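Local coordinates for protein methyltransferase 1 (Methanosarcina barkeri, PDB 2I2X) that transfers the methyl group of methanol to the cob(I)amide carried by its corrinoid partner protein MtaC, a zinc-dependent step of methanogenesis, at residues 236-239 with 240-244. Numbering follows the deposited sequence.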
ATOM      1  N   LYS A 236     -15.317  16.525  13.095  1.00 14.46           N
ATOM      2  CA  LYS A 236     -15.774  17.664  13.840  1.00 14.45           C
ATOM      3  C   LYS A 236     -14.726  18.072  14.888  1.00 13.95           C
ATOM      4  O   LYS A 236     -15.064  18.568  15.937  1.00 13.57           O
ATOM      5  CB  LYS A 236     -17.128  17.346  14.477  1.00 14.59           C
ATOM      6  CG  LYS A 236     -17.152  16.046  15.285  1.00 15.71           C
ATOM      7  CD  LYS A 236     -18.569  15.682  15.716  1.00 18.75           C
ATOM      8  CE  LYS A 236     -18.557  14.517  16.692  1.00 20.89           C
ATOM      9  NZ  LYS A 236     -19.890  13.845  16.738  1.00 21.54           N
ATOM     10  N   ASN A 237     -13.446  17.865  14.597  1.00 13.51           N
ATOM     11  CA  ASN A 237     -12.435  18.192  15.590  1.00 12.89           C
ATOM     12  C   ASN A 237     -11.658  19.500  15.390  1.00 12.24           C
ATOM     13  O   ASN A 237     -11.090  20.035  16.341  1.00 11.86           O
ATOM     14  CB  ASN A 237     -11.519  17.000  15.844  1.00 12.86           C
ATOM     15  CG  ASN A 237     -12.242  15.849  16.564  1.00 14.84           C
ATOM     16  OD1 ASN A 237     -13.197  16.065  17.337  1.00 17.32           O
ATOM     17  ND2 ASN A 237     -11.799  14.624  16.303  1.00 13.90           N
ATOM     18  N   LEU A 238     -11.646  20.015  14.159  1.00 11.04           N
ATOM     19  CA  LEU A 238     -10.960  21.268  13.842  1.00 10.26           C
ATOM     20  C   LEU A 238     -11.423  21.709  12.457  1.00 10.77           C
ATOM     21  O   LEU A 238     -11.306  20.946  11.481  1.00 10.96           O
ATOM     22  CB  LEU A 238      -9.432  21.104  13.845  1.00  8.86           C
ATOM     23  CG  LEU A 238      -8.685  22.412  13.556  1.00  8.51           C
ATOM     24  CD1 LEU A 238      -8.778  23.436  14.745  1.00  3.90           C
ATOM     25  CD2 LEU A 238      -7.226  22.152  13.201  1.00  6.94           C
ATOM     26  N   ALA A 239     -11.938  22.931  12.368  1.00 10.30           N
ATOM     27  CA  ALA A 239     -12.458  23.431  11.110  1.00 10.03           C
ATOM     28  C   ALA A 239     -11.312  23.455  10.123  1.00  9.96           C
ATOM     29  O   ALA A 239     -10.190  23.874  10.457  1.00 10.07           O
ATOM     30  CB  ALA A 239     -13.029  24.852  11.274  1.00 10.06           C
ATOM     31  N   HIS A 240     -11.607  23.040   8.901  1.00  8.92           N
ATOM     32  CA  HIS A 240     -10.598  22.965   7.891  1.00  8.15           C
ATOM     33  C   HIS A 240     -10.078  24.341   7.529  1.00  7.80           C
ATOM     34  O   HIS A 240      -8.888  24.496   7.181  1.00  8.12           O
ATOM     35  CB  HIS A 240     -11.115  22.146   6.714  1.00  8.41           C
ATOM     36  CG  HIS A 240     -11.215  20.676   7.020  1.00  8.91           C
ATOM     37  ND1 HIS A 240     -11.300  19.706   6.038  1.00 10.49           N
ATOM     38  CD2 HIS A 240     -11.227  20.011   8.201  1.00  7.93           C
ATOM     39  CE1 HIS A 240     -11.367  18.511   6.604  1.00  8.97           C
ATOM     40  NE2 HIS A 240     -11.334  18.670   7.915  1.00  9.60           N
ATOM     41  N   THR A 241     -10.932  25.349   7.684  1.00  6.99           N
ATOM     42  CA  THR A 241     -10.523  26.722   7.457  1.00  6.62           C
ATOM     43  C   THR A 241      -9.511  27.215   8.499  1.00  7.24           C
ATOM     44  O   THR A 241      -8.862  28.213   8.251  1.00  7.96           O
ATOM     45  CB  THR A 241     -11.701  27.686   7.383  1.00  6.55           C
ATOM     46  OG1 THR A 241     -12.630  27.395   8.428  1.00  6.00           O
ATOM     47  CG2 THR A 241     -12.415  27.578   6.038  1.00  5.84           C
ATOM     48  N   ILE A 242      -9.354  26.520   9.634  1.00  6.84           N
ATOM     49  CA  ILE A 242      -8.299  26.862  10.598  1.00  6.49           C
ATOM     50  C   ILE A 242      -7.012  26.047  10.341  1.00  6.47           C
ATOM     51  O   ILE A 242      -5.877  26.523  10.567  1.00  5.68           O
ATOM     52  CB  ILE A 242      -8.787  26.739  12.092  1.00  6.89           C
ATOM     53  CG1 ILE A 242      -9.846  27.810  12.412  1.00  7.21           C
ATOM     54  CG2 ILE A 242      -7.627  26.903  13.061  1.00  6.45           C
ATOM     55  CD1 ILE A 242     -10.693  27.486  13.642  1.00  7.11           C
ATOM     56  N   ALA A 243      -7.187  24.821   9.853  1.00  5.89           N
ATOM     57  CA  ALA A 243      -6.059  24.003   9.443  1.00  6.36           C
ATOM     58  C   ALA A 243      -5.231  24.683   8.326  1.00  6.50           C
ATOM     59  O   ALA A 243      -4.001  24.705   8.366  1.00  6.18           O
ATOM     60  CB  ALA A 243      -6.559  22.621   8.990  1.00  7.18           C
ATOM     61  N   VAL A 244      -5.910  25.228   7.330  1.00  6.39           N
ATOM     62  CA  VAL A 244      -5.209  25.872   6.240  1.00  7.31           C
ATOM     63  C   VAL A 244      -4.458  27.132   6.719  1.00  8.29           C
ATOM     64  O   VAL A 244      -3.343  27.402   6.253  1.00  7.97           O
ATOM     65  CB  VAL A 244      -6.141  26.150   5.011  1.00  7.16           C
ATOM     66  CG1 VAL A 244      -7.241  27.166   5.331  1.00  7.67           C
ATOM     67  CG2 VAL A 244      -5.339  26.599   3.840  1.00  6.50           C
TER
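Ala239 O accepts hydrogen bonds from two backbone N-H groups in the first turn of helix 240-259. Ala243 N approaches it in the carbonyl plane, at 3.2 Å from Ala239 O and with an N-H...O angle of 157°. Ile242 N comes closer, 2.9 Å from Ala239 O, but stands above that plane, 58° out of it, and its hydrogen bond is more bent. Beside this pair, the end of the Leu238 side chain lies along the flank of the first turn. With CG anti to the backbone N (chi1 -178°), its branched end is carried to the helix, where Leu238 CD1 lies 4.0 Å from Ile242 CG2 and Leu238 CD2 lies 4.3 Å from Ala243 CB; the side chains of Leu238 and Ile242 meet at about a right angle. Ala239 CB packs against Ile242 CD1 at 4.2 Å and against Thr241 OG1 at 3.8 Å. The His240 ring folds back along the incoming chain, CG lying beside its own backbone N, and presents CD2 edge-on to Leu238 O, 3.4 Å away and in the ring plane. Its ND1 is hydrogen-bonded to Asp364 OD2 and NE2 to Gly230 O, which together should fix the turn of the ring, while Thr241 OG1 is hydrogen-bonded to Glu418 O. Helix 416-430 covers Ala239 and Thr241, helix 220-230 backs Leu238, and Pro96 of a neighbouring methyltransferase 1 subunit also packs on Leu238. Ala239, last residue before helix 240-259, is the N-cap of this buried helix start, its carbonyl accepting the turn's first i to i+4 and i to i+3 hydrogen bonds.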